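Local coordinates for possible glutathione S-transferase (Rhodopseudomonas palustris, PDB 3M8N), which probably catalyses the conjugation of glutathione to electrophilic substrates, at residues Leu6-Arg11 and Lys17-Leu22; Ala48-Pro51 and Pro56-Glu59; Leu94-Phe99 and Asp151-Gly156; Ile108-Phe113 and Glu130-Arg135; Ala164-Thr169 and Pro196-Met201. All coordinates share one frame; numbering follows the deposited sequence.

Contact 1: Leu6-Arg11 and Lys17-Leu22; sequences LYSMQR and KVRLAL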
# COMPACT_ATOMS: atom_id res chain seq x y z
N LEU A 6 7.13 -11.22 -16.20
CA LEU A 6 6.40 -10.03 -15.88
C LEU A 6 5.49 -9.51 -17.00
O LEU A 6 5.93 -9.17 -18.09
CB LEU A 6 7.36 -8.92 -15.45
CG LEU A 6 6.86 -7.57 -14.91
CD1 LEU A 6 6.25 -7.71 -13.48
CD2 LEU A 6 7.99 -6.52 -14.93
N TYR A 7 4.21 -9.38 -16.68
CA TYR A 7 3.28 -8.71 -17.54
C TYR A 7 3.32 -7.26 -17.14
O TYR A 7 3.12 -6.91 -15.98
CB TYR A 7 1.88 -9.27 -17.37
CG TYR A 7 1.74 -10.74 -17.77
CD1 TYR A 7 1.21 -11.11 -19.00
CD2 TYR A 7 2.12 -11.77 -16.88
CE1 TYR A 7 1.08 -12.44 -19.34
CE2 TYR A 7 1.99 -13.08 -17.19
CZ TYR A 7 1.48 -13.42 -18.43
OH TYR A 7 1.37 -14.75 -18.73
N SER A 8 3.62 -6.42 -18.12
CA SER A 8 4.08 -5.06 -17.88
C SER A 8 3.56 -4.09 -18.90
O SER A 8 3.47 -4.39 -20.04
CB SER A 8 5.63 -5.03 -17.84
OG SER A 8 6.18 -3.76 -17.77
N MSE A 9 3.21 -2.91 -18.47
CA MSE A 9 3.01 -1.84 -19.39
C MSE A 9 4.17 -0.87 -19.34
O MSE A 9 4.58 -0.41 -18.31
CB MSE A 9 1.73 -1.14 -19.02
CG MSE A 9 1.24 -0.20 -20.08
SE MSE A 9 -0.42 0.65 -19.53
CE MSE A 9 0.01 2.45 -20.09
N GLN A 10 4.69 -0.55 -20.51
CA GLN A 10 5.93 0.23 -20.66
C GLN A 10 5.82 1.62 -20.01
O GLN A 10 6.67 2.01 -19.25
CB GLN A 10 6.35 0.25 -22.15
CG GLN A 10 7.71 0.85 -22.48
CD GLN A 10 8.89 0.08 -21.87
OE1 GLN A 10 8.88 -1.14 -21.79
NE2 GLN A 10 9.86 0.80 -21.41
N ARG A 11 4.71 2.30 -20.23
CA ARG A 11 4.55 3.68 -19.76
C ARG A 11 3.75 3.75 -18.47
O ARG A 11 3.47 4.82 -17.99
CB ARG A 11 3.92 4.58 -20.86
CG ARG A 11 4.85 4.88 -22.10
CD ARG A 11 4.19 5.72 -23.23
NE ARG A 11 3.69 6.99 -22.69
CZ ARG A 11 4.24 8.19 -22.89
NH1 ARG A 11 5.32 8.32 -23.68
NH2 ARG A 11 3.70 9.27 -22.31
N LYS A 17 8.13 0.61 -11.66
CA LYS A 17 8.68 0.23 -10.34
C LYS A 17 9.28 -1.19 -10.30
O LYS A 17 10.38 -1.38 -9.82
CB LYS A 17 7.62 0.34 -9.24
CG LYS A 17 7.31 1.72 -8.84
CD LYS A 17 5.83 1.89 -8.65
CE LYS A 17 5.44 1.32 -7.43
NZ LYS A 17 4.32 2.19 -6.98
N VAL A 18 8.54 -2.16 -10.81
CA VAL A 18 8.94 -3.51 -10.77
C VAL A 18 10.08 -3.76 -11.74
O VAL A 18 11.02 -4.43 -11.40
CB VAL A 18 7.81 -4.42 -11.13
CG1 VAL A 18 8.33 -5.76 -11.08
CG2 VAL A 18 6.61 -4.26 -10.14
N ARG A 19 10.01 -3.22 -12.94
CA ARG A 19 11.18 -3.26 -13.84
C ARG A 19 12.45 -2.65 -13.25
O ARG A 19 13.51 -3.14 -13.47
CB ARG A 19 10.87 -2.53 -15.10
CG ARG A 19 9.97 -3.23 -16.14
CD ARG A 19 10.06 -2.35 -17.42
NE ARG A 19 8.75 -1.85 -17.59
CZ ARG A 19 8.29 -0.62 -17.66
NH1 ARG A 19 9.03 0.44 -17.72
NH2 ARG A 19 6.99 -0.54 -17.71
N LEU A 20 12.34 -1.57 -12.51
CA LEU A 20 13.46 -0.89 -11.91
C LEU A 20 14.10 -1.79 -10.87
O LEU A 20 15.33 -1.99 -10.89
CB LEU A 20 13.03 0.42 -11.28
CG LEU A 20 14.10 1.29 -10.63
CD1 LEU A 20 15.27 1.50 -11.63
CD2 LEU A 20 13.53 2.58 -10.16
N ALA A 21 13.28 -2.36 -9.98
CA ALA A 21 13.74 -3.35 -9.00
C ALA A 21 14.45 -4.52 -9.67
O ALA A 21 15.51 -4.87 -9.25
CB ALA A 21 12.58 -3.83 -8.12
N LEU A 22 13.87 -5.09 -10.71
CA LEU A 22 14.49 -6.16 -11.44
C LEU A 22 15.86 -5.78 -12.08
O LEU A 22 16.76 -6.61 -12.07
CB LEU A 22 13.55 -6.73 -12.48
CG LEU A 22 12.31 -7.45 -11.89
CD1 LEU A 22 11.23 -7.72 -12.86
CD2 LEU A 22 12.72 -8.73 -11.22
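Leu6 CG and Ser8 OG both lie anti to the backbone N (chi1 -174° and 173°), which lowers CD1, CD2 and OG from strand 4-8 onto helix 13-24. This is the first strand and helix of the beta-alpha-beta unit that opens the thioredoxin-like N-terminal domain of glutathione S-transferases. Leu6 sets CD1 against Val18 CG1 at 3.7 Å, while its CD2 meets both the CG of Arg19 and, at 4.0 Å, Leu22 CD1. Tyr29 of strand 29-33 packs on Leu6, Arg19 and Leu22 alike. Beyond this apolar patch Arg19, its chain bent at chi3, carries a buried guanidinium to the end of the strand. NE gives Ser8 OG a nearly straight bond of 3.2 Å lying in the guanidinium plane, and NH2 adds a weak one to the same oxygen. NH1 and NH2 each make a weak, strongly bent bond to Gln10 O, a fork that reaches the backbone just past the strand. The Gln10 amide stacks over one guanidinium face with the planes 25° apart, and its NE2 donates onward to Trp203 O. Gln10 OE1 lies 4.2 Å above the Arg19 guanidinium plane, over its centre.

Contact 2: Ala48-Pro51 and Pro56-Glu59; sequences AKNP and PLLE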
# COMPACT_ATOMS: atom_id res chain seq x y z
N ALA A 48 -8.14 -14.43 -16.76
CA ALA A 48 -7.87 -15.72 -16.20
C ALA A 48 -6.70 -15.69 -15.19
O ALA A 48 -6.77 -16.40 -14.19
CB ALA A 48 -7.61 -16.72 -17.31
N LYS A 49 -5.64 -14.90 -15.43
CA LYS A 49 -4.46 -14.86 -14.52
C LYS A 49 -4.60 -13.82 -13.41
O LYS A 49 -4.18 -14.04 -12.28
CB LYS A 49 -3.22 -14.54 -15.32
CG LYS A 49 -3.15 -15.22 -16.60
CD LYS A 49 -2.40 -14.32 -17.54
CE LYS A 49 -2.42 -14.83 -18.98
NZ LYS A 49 -1.30 -15.76 -19.23
N ASN A 50 -5.15 -12.67 -13.76
CA ASN A 50 -5.63 -11.77 -12.74
C ASN A 50 -7.03 -11.29 -13.03
O ASN A 50 -7.24 -10.58 -14.01
CB ASN A 50 -4.71 -10.59 -12.47
CG ASN A 50 -5.18 -9.75 -11.32
OD1 ASN A 50 -5.77 -8.76 -11.53
ND2 ASN A 50 -4.95 -10.19 -10.09
N PRO A 51 -7.99 -11.68 -12.16
CA PRO A 51 -9.44 -11.47 -12.39
C PRO A 51 -9.82 -10.00 -12.34
O PRO A 51 -10.87 -9.66 -12.91
CB PRO A 51 -10.10 -12.21 -11.20
CG PRO A 51 -8.99 -13.03 -10.57
CD PRO A 51 -7.75 -12.30 -10.84
N PRO A 56 1.23 -4.32 -13.19
CA PRO A 56 2.03 -5.49 -13.48
C PRO A 56 1.51 -6.76 -12.77
O PRO A 56 0.78 -6.66 -11.79
CB PRO A 56 3.42 -5.09 -12.99
CG PRO A 56 3.15 -4.22 -11.79
CD PRO A 56 1.88 -3.49 -12.14
N LEU A 57 1.89 -7.91 -13.30
CA LEU A 57 1.63 -9.19 -12.71
C LEU A 57 2.88 -9.99 -12.82
O LEU A 57 3.49 -10.06 -13.87
CB LEU A 57 0.53 -9.89 -13.47
CG LEU A 57 -0.37 -10.92 -12.80
CD1 LEU A 57 -1.12 -10.33 -11.64
CD2 LEU A 57 -1.33 -11.39 -13.84
N LEU A 58 3.28 -10.59 -11.70
CA LEU A 58 4.44 -11.44 -11.67
C LEU A 58 4.05 -12.89 -11.53
O LEU A 58 3.58 -13.28 -10.50
CB LEU A 58 5.32 -11.08 -10.48
CG LEU A 58 6.68 -11.73 -10.35
CD1 LEU A 58 7.49 -11.17 -11.42
CD2 LEU A 58 7.31 -11.46 -8.98
N GLU A 59 4.28 -13.69 -12.56
CA GLU A 59 4.19 -15.17 -12.44
C GLU A 59 5.33 -15.73 -11.67
O GLU A 59 6.49 -15.68 -12.13
CB GLU A 59 4.36 -15.85 -13.79
CG GLU A 59 3.13 -16.08 -14.58
CD GLU A 59 3.21 -17.31 -15.48
OE1 GLU A 59 3.42 -18.43 -14.94
OE2 GLU A 59 3.02 -17.14 -16.72
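Leu57 meets Asn50 with both methyl groups: CD1 and CD2 each lie 3.7 Å from Asn50 CB, so the branched end of the leucine straddles that carbon. Here the contact is tight and buried. Leu57 CG is anti to the backbone N (chi1 -153°), which extends the side chain from strand 57-59 toward the loop, and the two side chains slant across one another without a polar bond. CD1 also comes within 4.1 Å of Asn50 ND2. The amide oxygen of Asn50 is turned back into its own loop, where OD1 accepts from Gln54 N and weakly from Ser52 N, holding the amide beside the leucine. Toward solvent the fit slackens. Lys49 offers just CB to Leu57 CD2, at 4.0 Å, and its chain, bent at chi2 and chi4, leads NZ to the hydroxyl of Tyr7. Glu59 OE2 stands 5.2 Å from Lys49 NZ, too far for a salt bridge, though the opposite charges may still attract. Pro56, after its cis peptide bond, matches the cis-proline before this strand in thioredoxin-like folds. Strand 57-59 runs antiparallel between strands 4-8 and 65-67; Tyr65 and Ala67 pack on Leu57, and helices 13-24 and 69-77 on Pro56.

Contact 3: Leu94-Phe99 and Asp151-Gly156; sequences LQWMFF and DYFAAG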
# COMPACT_ATOMS: atom_id res chain seq x y z
N LEU A 94 8.00 -0.65 4.50
CA LEU A 94 6.60 -0.91 4.19
C LEU A 94 5.75 0.27 4.51
O LEU A 94 4.86 0.57 3.77
CB LEU A 94 6.07 -2.18 4.92
CG LEU A 94 6.53 -3.53 4.34
CD1 LEU A 94 6.35 -4.64 5.30
CD2 LEU A 94 5.97 -3.88 2.93
N GLN A 95 6.03 0.93 5.63
CA GLN A 95 5.38 2.19 5.99
C GLN A 95 5.42 3.16 4.83
O GLN A 95 4.38 3.60 4.38
CB GLN A 95 6.01 2.81 7.19
CG GLN A 95 5.43 4.12 7.52
CD GLN A 95 6.26 4.94 8.48
OE1 GLN A 95 6.49 4.60 9.63
NE2 GLN A 95 6.63 6.10 8.02
N TRP A 96 6.60 3.43 4.28
CA TRP A 96 6.70 4.32 3.17
C TRP A 96 6.05 3.80 1.91
O TRP A 96 5.54 4.55 1.13
CB TRP A 96 8.15 4.71 2.94
CG TRP A 96 8.61 5.65 3.99
CD1 TRP A 96 9.43 5.38 5.03
CD2 TRP A 96 8.23 7.01 4.13
NE1 TRP A 96 9.60 6.49 5.81
CE2 TRP A 96 8.86 7.51 5.28
CE3 TRP A 96 7.41 7.88 3.38
CZ2 TRP A 96 8.69 8.83 5.72
CZ3 TRP A 96 7.24 9.20 3.84
CH2 TRP A 96 7.88 9.65 4.97
N MSE A 97 6.08 2.49 1.65
CA MSE A 97 5.30 1.94 0.54
C MSE A 97 3.78 1.99 0.70
O MSE A 97 3.07 2.14 -0.29
CB MSE A 97 5.69 0.49 0.31
CG MSE A 97 7.12 0.34 0.15
SE MSE A 97 7.76 -1.46 -0.28
CE MSE A 97 7.16 -1.42 -1.96
N PHE A 98 3.29 1.80 1.92
CA PHE A 98 1.88 2.03 2.17
C PHE A 98 1.53 3.49 2.00
O PHE A 98 0.50 3.78 1.44
CB PHE A 98 1.44 1.48 3.52
CG PHE A 98 1.24 -0.02 3.50
CD1 PHE A 98 0.29 -0.58 2.68
CD2 PHE A 98 2.07 -0.87 4.23
CE1 PHE A 98 0.08 -1.98 2.64
CE2 PHE A 98 1.92 -2.27 4.15
CZ PHE A 98 0.88 -2.80 3.36
N PHE A 99 2.42 4.39 2.41
CA PHE A 99 2.27 5.81 2.16
C PHE A 99 2.22 6.09 0.72
O PHE A 99 1.37 6.82 0.32
CB PHE A 99 3.40 6.59 2.81
CG PHE A 99 3.48 8.06 2.41
CD1 PHE A 99 2.81 9.03 3.12
CD2 PHE A 99 4.32 8.47 1.39
CE1 PHE A 99 2.95 10.37 2.76
CE2 PHE A 99 4.44 9.81 1.06
CZ PHE A 99 3.77 10.73 1.73
N ASP A 151 18.86 10.54 3.87
CA ASP A 151 19.19 10.41 2.43
C ASP A 151 18.27 9.45 1.68
O ASP A 151 18.10 9.54 0.47
CB ASP A 151 20.65 9.93 2.22
CG ASP A 151 21.69 11.07 2.37
OD1 ASP A 151 21.30 12.19 2.73
OD2 ASP A 151 22.90 10.82 2.13
N TYR A 152 17.73 8.49 2.43
CA TYR A 152 16.81 7.47 1.92
C TYR A 152 15.66 7.30 2.84
O TYR A 152 15.76 7.62 4.04
CB TYR A 152 17.53 6.12 1.79
CG TYR A 152 18.67 6.11 0.81
CD1 TYR A 152 18.44 5.96 -0.55
CD2 TYR A 152 20.00 6.30 1.25
CE1 TYR A 152 19.49 5.97 -1.44
CE2 TYR A 152 21.05 6.31 0.38
CZ TYR A 152 20.80 6.15 -0.96
OH TYR A 152 21.88 6.12 -1.83
N PHE A 153 14.57 6.74 2.32
CA PHE A 153 13.35 6.69 3.13
C PHE A 153 13.41 5.74 4.31
O PHE A 153 12.87 6.05 5.35
CB PHE A 153 12.09 6.51 2.28
CG PHE A 153 11.66 7.77 1.61
CD1 PHE A 153 10.87 8.69 2.29
CD2 PHE A 153 12.10 8.08 0.36
CE1 PHE A 153 10.53 9.87 1.71
CE2 PHE A 153 11.77 9.23 -0.20
CZ PHE A 153 10.99 10.14 0.45
N ALA A 154 14.08 4.60 4.19
CA ALA A 154 14.12 3.67 5.33
C ALA A 154 15.52 3.16 5.54
O ALA A 154 16.21 2.93 4.55
CB ALA A 154 13.13 2.47 5.06
N ALA A 155 15.91 2.93 6.81
CA ALA A 155 17.10 2.14 7.14
C ALA A 155 18.46 2.73 6.69
O ALA A 155 19.48 2.03 6.60
CB ALA A 155 16.96 0.73 6.54
N GLY A 156 18.45 4.01 6.34
CA GLY A 156 19.63 4.69 5.85
C GLY A 156 20.24 4.18 4.59
O GLY A 156 21.39 4.45 4.34
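The indole of Trp96 has Phe153 over one face and the amide of Gln95 over the other. Phe153 CD1 stands 3.6 Å above the indole plane, over its centre, and Gln95 NE2 lies 3.7 Å above the opposite face, nearer the rim. In the indole plane, at the edge, is Phe99 CE2. Trp96 and Phe153 form an edge-to-face pair in which the phenylalanine presents its edge: the centroid of its ring is 4.8 Å from that of the six-membered ring, with the planes inclined at 57°. The same residue also reaches the five-membered ring, since Phe153 CB sits 4.1 Å from its centroid, nearly along the normal, in a CH-pi contact. The two side chains cross at about a right angle. Trp96 NE1 comes within 3.3 Å of Phe153 O, but the angle is too poor for a hydrogen bond. The contact fixes the loop before helix 160-169 on helix 87-117, within the all-helical C-terminal domain of the glutathione S-transferase fold. Phe153 N bonds to Asp162 of helix 160-169, His146 of helix 129-146 meets both rings, and Trp188 of helix 183-193 packs edge-to-face on Phe153. On helix 87-117, Phe98 stacks on Phe98 of the second subunit.

Contact 4: Ile108-Phe113 and Glu130-Arg135; sequences IGSAYF and EDWLER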
# COMPACT_ATOMS: atom_id res chain seq x y z
N ILE A 108 -0.62 11.82 -7.53
CA ILE A 108 0.39 12.02 -8.56
C ILE A 108 0.25 11.01 -9.64
O ILE A 108 0.45 11.30 -10.81
CB ILE A 108 1.83 12.01 -8.02
CG1 ILE A 108 2.00 13.09 -6.93
CG2 ILE A 108 2.84 12.10 -9.17
CD1 ILE A 108 3.42 13.47 -6.65
N GLY A 109 -0.14 9.80 -9.26
CA GLY A 109 -0.38 8.76 -10.26
C GLY A 109 -1.56 9.00 -11.19
O GLY A 109 -1.47 8.73 -12.39
N SER A 110 -2.69 9.45 -10.63
CA SER A 110 -3.84 9.83 -11.45
C SER A 110 -3.53 11.02 -12.36
O SER A 110 -3.87 11.01 -13.51
CB SER A 110 -5.10 10.12 -10.63
OG SER A 110 -5.30 9.34 -9.45
N ALA A 111 -2.87 12.03 -11.80
CA ALA A 111 -2.34 13.17 -12.56
C ALA A 111 -1.52 12.69 -13.76
O ALA A 111 -1.81 13.04 -14.90
CB ALA A 111 -1.49 14.12 -11.62
N TYR A 112 -0.53 11.83 -13.50
CA TYR A 112 0.26 11.21 -14.56
C TYR A 112 -0.59 10.46 -15.58
O TYR A 112 -0.39 10.53 -16.80
CB TYR A 112 1.33 10.26 -13.96
CG TYR A 112 2.05 9.45 -15.02
CD1 TYR A 112 3.06 10.03 -15.80
CD2 TYR A 112 1.70 8.13 -15.27
CE1 TYR A 112 3.70 9.32 -16.77
CE2 TYR A 112 2.33 7.40 -16.26
CZ TYR A 112 3.32 8.01 -17.01
OH TYR A 112 3.94 7.31 -17.99
N PHE A 113 -1.52 9.68 -15.08
CA PHE A 113 -2.25 8.82 -15.98
C PHE A 113 -3.07 9.68 -16.92
O PHE A 113 -3.04 9.49 -18.14
CB PHE A 113 -3.16 7.84 -15.21
CG PHE A 113 -3.93 6.93 -16.10
CD1 PHE A 113 -3.32 5.81 -16.66
CD2 PHE A 113 -5.26 7.21 -16.40
CE1 PHE A 113 -4.04 4.97 -17.52
CE2 PHE A 113 -5.98 6.38 -17.25
CZ PHE A 113 -5.39 5.25 -17.80
N GLU A 130 -7.43 19.77 -8.98
CA GLU A 130 -6.81 20.63 -7.96
C GLU A 130 -6.65 19.92 -6.59
O GLU A 130 -5.85 20.34 -5.71
CB GLU A 130 -7.44 22.06 -7.95
CG GLU A 130 -7.73 22.68 -6.56
CD GLU A 130 -9.20 22.48 -6.14
OE1 GLU A 130 -10.08 23.14 -6.75
OE2 GLU A 130 -9.48 21.65 -5.23
N ASP A 131 -7.41 18.82 -6.43
CA ASP A 131 -7.20 17.87 -5.36
C ASP A 131 -5.93 17.07 -5.55
O ASP A 131 -5.20 16.88 -4.60
CB ASP A 131 -8.33 16.90 -5.32
CG ASP A 131 -9.52 17.47 -4.69
OD1 ASP A 131 -9.32 18.13 -3.63
OD2 ASP A 131 -10.63 17.26 -5.25
N TRP A 132 -5.71 16.59 -6.78
CA TRP A 132 -4.53 15.82 -7.10
C TRP A 132 -3.33 16.67 -6.75
O TRP A 132 -2.43 16.21 -6.04
CB TRP A 132 -4.50 15.41 -8.57
CG TRP A 132 -5.50 14.42 -8.82
CD1 TRP A 132 -6.13 13.64 -7.90
CD2 TRP A 132 -6.01 14.04 -10.09
NE1 TRP A 132 -7.01 12.78 -8.52
CE2 TRP A 132 -6.96 13.02 -9.87
CE3 TRP A 132 -5.76 14.47 -11.40
CZ2 TRP A 132 -7.67 12.41 -10.92
CZ3 TRP A 132 -6.48 13.83 -12.47
CH2 TRP A 132 -7.41 12.82 -12.20
N LEU A 133 -3.36 17.92 -7.20
CA LEU A 133 -2.33 18.87 -6.89
C LEU A 133 -2.28 19.14 -5.38
O LEU A 133 -1.24 19.00 -4.71
CB LEU A 133 -2.52 20.16 -7.71
CG LEU A 133 -2.19 20.12 -9.22
CD1 LEU A 133 -1.97 21.51 -9.80
CD2 LEU A 133 -0.96 19.31 -9.53
N GLU A 134 -3.42 19.50 -4.83
CA GLU A 134 -3.44 19.78 -3.43
C GLU A 134 -2.86 18.57 -2.62
O GLU A 134 -2.03 18.76 -1.73
CB GLU A 134 -4.85 20.31 -3.01
CG GLU A 134 -5.50 19.77 -1.71
CD GLU A 134 -4.65 19.93 -0.42
OE1 GLU A 134 -4.20 21.06 -0.14
OE2 GLU A 134 -4.43 18.91 0.32
N ARG A 135 -3.27 17.34 -2.95
CA ARG A 135 -2.95 16.20 -2.10
C ARG A 135 -1.56 15.66 -2.41
O ARG A 135 -0.88 15.19 -1.52
CB ARG A 135 -3.98 15.06 -2.25
CG ARG A 135 -5.41 15.40 -1.97
CD ARG A 135 -5.78 14.86 -0.64
NE ARG A 135 -4.99 15.51 0.41
CZ ARG A 135 -4.74 15.00 1.62
NH1 ARG A 135 -5.22 13.77 1.96
NH2 ARG A 135 -3.99 15.71 2.48
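Ser110 lies with its CB over one face of the Trp132 indole, 3.5 Å from both CZ2 and CE2. That carbon is 3.7 Å from the centroid of the six-membered ring and 24° off the ring normal, a CH-pi contact displaced toward the rim. The hydroxyl takes no part in it: OG, held anti to the carbonyl carbon, turns back along its own helix to donate a hydrogen bond to Pro106 O. The indole also spans the next residue, for the backbone N of Ala111 sits 3.8 Å from Trp132 CE3 over the same face, and Ala111 CB closes on CE3 at 4.3 Å. Backbone and short side chains together thus make a shallow seat for the flat ring. Trp132 CG is anti to its carbonyl carbon (chi1 -71°), which lays the indole across the gap between helices 87-117 and 129-146. These are the first two long helices of the C-terminal domain in the glutathione S-transferase fold, and the contact joins them near the end of the first and the start of the second, where the first has a wider pi-type turn at 108-113. An alanine in place of Trp132 would strip the cover from Ser110 CB and Ala111 and is likely to open a gap between the two helices here. Asn107, also of helix 87-117, touches the indole, and the ring of Trp114 meets it with the planes about 15° apart.

Contact 5: Ala164-Thr169 and Pro196-Met201; sequences ALYGYT and PGFITM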
# COMPACT_ATOMS: atom_id res chain seq x y z
N ALA A 164 9.76 2.32 -4.81
CA ALA A 164 8.32 2.53 -4.91
C ALA A 164 7.93 4.00 -5.04
O ALA A 164 7.18 4.37 -5.91
CB ALA A 164 7.63 1.90 -3.73
N LEU A 165 8.51 4.84 -4.20
CA LEU A 165 8.28 6.28 -4.25
C LEU A 165 8.83 6.91 -5.52
O LEU A 165 8.23 7.81 -6.09
CB LEU A 165 8.88 6.94 -3.01
CG LEU A 165 8.11 6.58 -1.75
CD1 LEU A 165 8.86 6.86 -0.48
CD2 LEU A 165 6.82 7.31 -1.76
N TYR A 166 9.93 6.38 -6.01
CA TYR A 166 10.47 6.90 -7.21
C TYR A 166 9.55 6.82 -8.41
O TYR A 166 9.60 7.68 -9.23
CB TYR A 166 11.86 6.29 -7.51
CG TYR A 166 12.55 6.97 -8.65
CD1 TYR A 166 13.38 8.08 -8.45
CD2 TYR A 166 12.32 6.54 -9.95
CE1 TYR A 166 14.00 8.72 -9.58
CE2 TYR A 166 12.90 7.15 -11.03
CZ TYR A 166 13.73 8.24 -10.84
OH TYR A 166 14.23 8.78 -11.99
N GLY A 167 8.77 5.77 -8.53
CA GLY A 167 7.87 5.53 -9.65
C GLY A 167 7.05 6.69 -10.17
O GLY A 167 7.14 7.02 -11.37
N TYR A 168 6.22 7.28 -9.31
CA TYR A 168 5.48 8.47 -9.66
C TYR A 168 6.25 9.74 -9.33
O TYR A 168 6.20 10.66 -10.08
CB TYR A 168 4.05 8.46 -9.04
CG TYR A 168 3.24 7.38 -9.63
CD1 TYR A 168 3.02 7.34 -10.99
CD2 TYR A 168 2.77 6.36 -8.86
CE1 TYR A 168 2.30 6.31 -11.59
CE2 TYR A 168 2.03 5.29 -9.45
CZ TYR A 168 1.80 5.28 -10.81
OH TYR A 168 1.10 4.26 -11.42
N THR A 169 6.96 9.80 -8.20
CA THR A 169 7.69 11.02 -7.87
C THR A 169 8.50 11.52 -9.06
O THR A 169 8.58 12.73 -9.31
CB THR A 169 8.58 10.88 -6.63
OG1 THR A 169 7.81 10.38 -5.52
CG2 THR A 169 9.11 12.24 -6.20
N PRO A 196 23.83 2.09 -9.23
CA PRO A 196 24.28 1.29 -10.34
C PRO A 196 23.17 0.40 -10.81
O PRO A 196 22.48 -0.19 -10.00
CB PRO A 196 25.40 0.43 -9.73
CG PRO A 196 25.88 1.24 -8.59
CD PRO A 196 24.70 1.93 -8.04
N GLY A 197 23.02 0.28 -12.12
CA GLY A 197 21.98 -0.52 -12.68
C GLY A 197 20.67 0.17 -12.83
O GLY A 197 19.71 -0.48 -13.18
N PHE A 198 20.60 1.47 -12.59
CA PHE A 198 19.40 2.21 -12.71
C PHE A 198 19.00 2.18 -14.17
O PHE A 198 19.86 2.18 -15.05
CB PHE A 198 19.58 3.64 -12.22
CG PHE A 198 18.37 4.53 -12.46
CD1 PHE A 198 17.35 4.62 -11.52
CD2 PHE A 198 18.23 5.23 -13.62
CE1 PHE A 198 16.24 5.43 -11.75
CE2 PHE A 198 17.13 6.03 -13.83
CZ PHE A 198 16.14 6.14 -12.88
N ILE A 199 17.67 2.08 -14.41
CA ILE A 199 17.04 2.22 -15.74
C ILE A 199 15.92 3.24 -15.71
O ILE A 199 15.29 3.48 -14.70
CB ILE A 199 16.54 0.93 -16.30
CG1 ILE A 199 15.51 0.29 -15.35
CG2 ILE A 199 17.74 0.03 -16.59
CD1 ILE A 199 14.63 -0.74 -15.95
N THR A 200 15.69 3.89 -16.85
CA THR A 200 14.64 4.87 -16.93
C THR A 200 13.37 4.16 -17.32
O THR A 200 13.40 3.01 -17.68
CB THR A 200 14.94 5.89 -17.99
OG1 THR A 200 14.98 5.22 -19.24
CG2 THR A 200 16.26 6.56 -17.72
N MSE A 201 12.24 4.86 -17.27
CA MSE A 201 10.98 4.31 -17.67
C MSE A 201 10.87 3.96 -19.16
O MSE A 201 10.07 3.13 -19.53
CB MSE A 201 9.89 5.22 -17.19
CG MSE A 201 8.52 4.79 -17.60
SE MSE A 201 7.24 6.00 -16.83
CE MSE A 201 6.64 5.12 -15.34
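Tyr166 and Phe198 reach toward each other from opposite directions, and their rings meet nearly perpendicular, the planes at 86°. It is an offset edge-to-face pair with centroids 5.5 Å apart, in which the edge of Phe198 points to the face of Tyr166. The touch is made near the phenol end: Phe198 CZ lies 3.4 Å from Tyr166 OH, and Phe198 CE1 comes to 3.8 Å from Tyr166 CE2, which sits in the plane of the phenylalanine ring. Both side chains are extended, CG anti to the backbone N (chi1 -171° for Tyr166, 174° for Phe198), which lets them span the distance between helix and loop. The Tyr166 hydroxyl is hydrogen-bonded to Glu193 OE2, and His170 stacks on its ring. A leucine in place of Tyr166 would probably leave Glu193 without this partner and the edge of Phe198 without an aromatic face. A looser touch follows where Met201, a selenomethionine, brings CE to 4.4 Å from Gly167 O. The contact ties the loop after helix 183-193 to helix 160-169 of the C-terminal domain. Tyr16 of helix 13-24, in the N-terminal domain, packs on Tyr166, Phe198 and Met201, while Leu189 and Val192 of helix 183-193 touch Tyr166.

From the N terminus, contact 1 closes the short connection that runs from strand 4-8 into helix 13-24, and contact 2 closes another before strand 57-59; they share one sheet and meet where Tyr7 OH bonds to Lys49 NZ. In the helical domain contact 3 closes a long loop, from helix 87-117 to the segment before helix 160-169. Contact 4 lies within that span, joining helices 87-117 and 129-146, and contact 5 follows in series. Leu165 packs against Phe153 and Trp96, linking contacts 5 and 3. The two domains are tied by Arg11 O to Tyr112 OH, between contacts 1 and 4, and by residues 199-201 of contact 5 lying against contact 1.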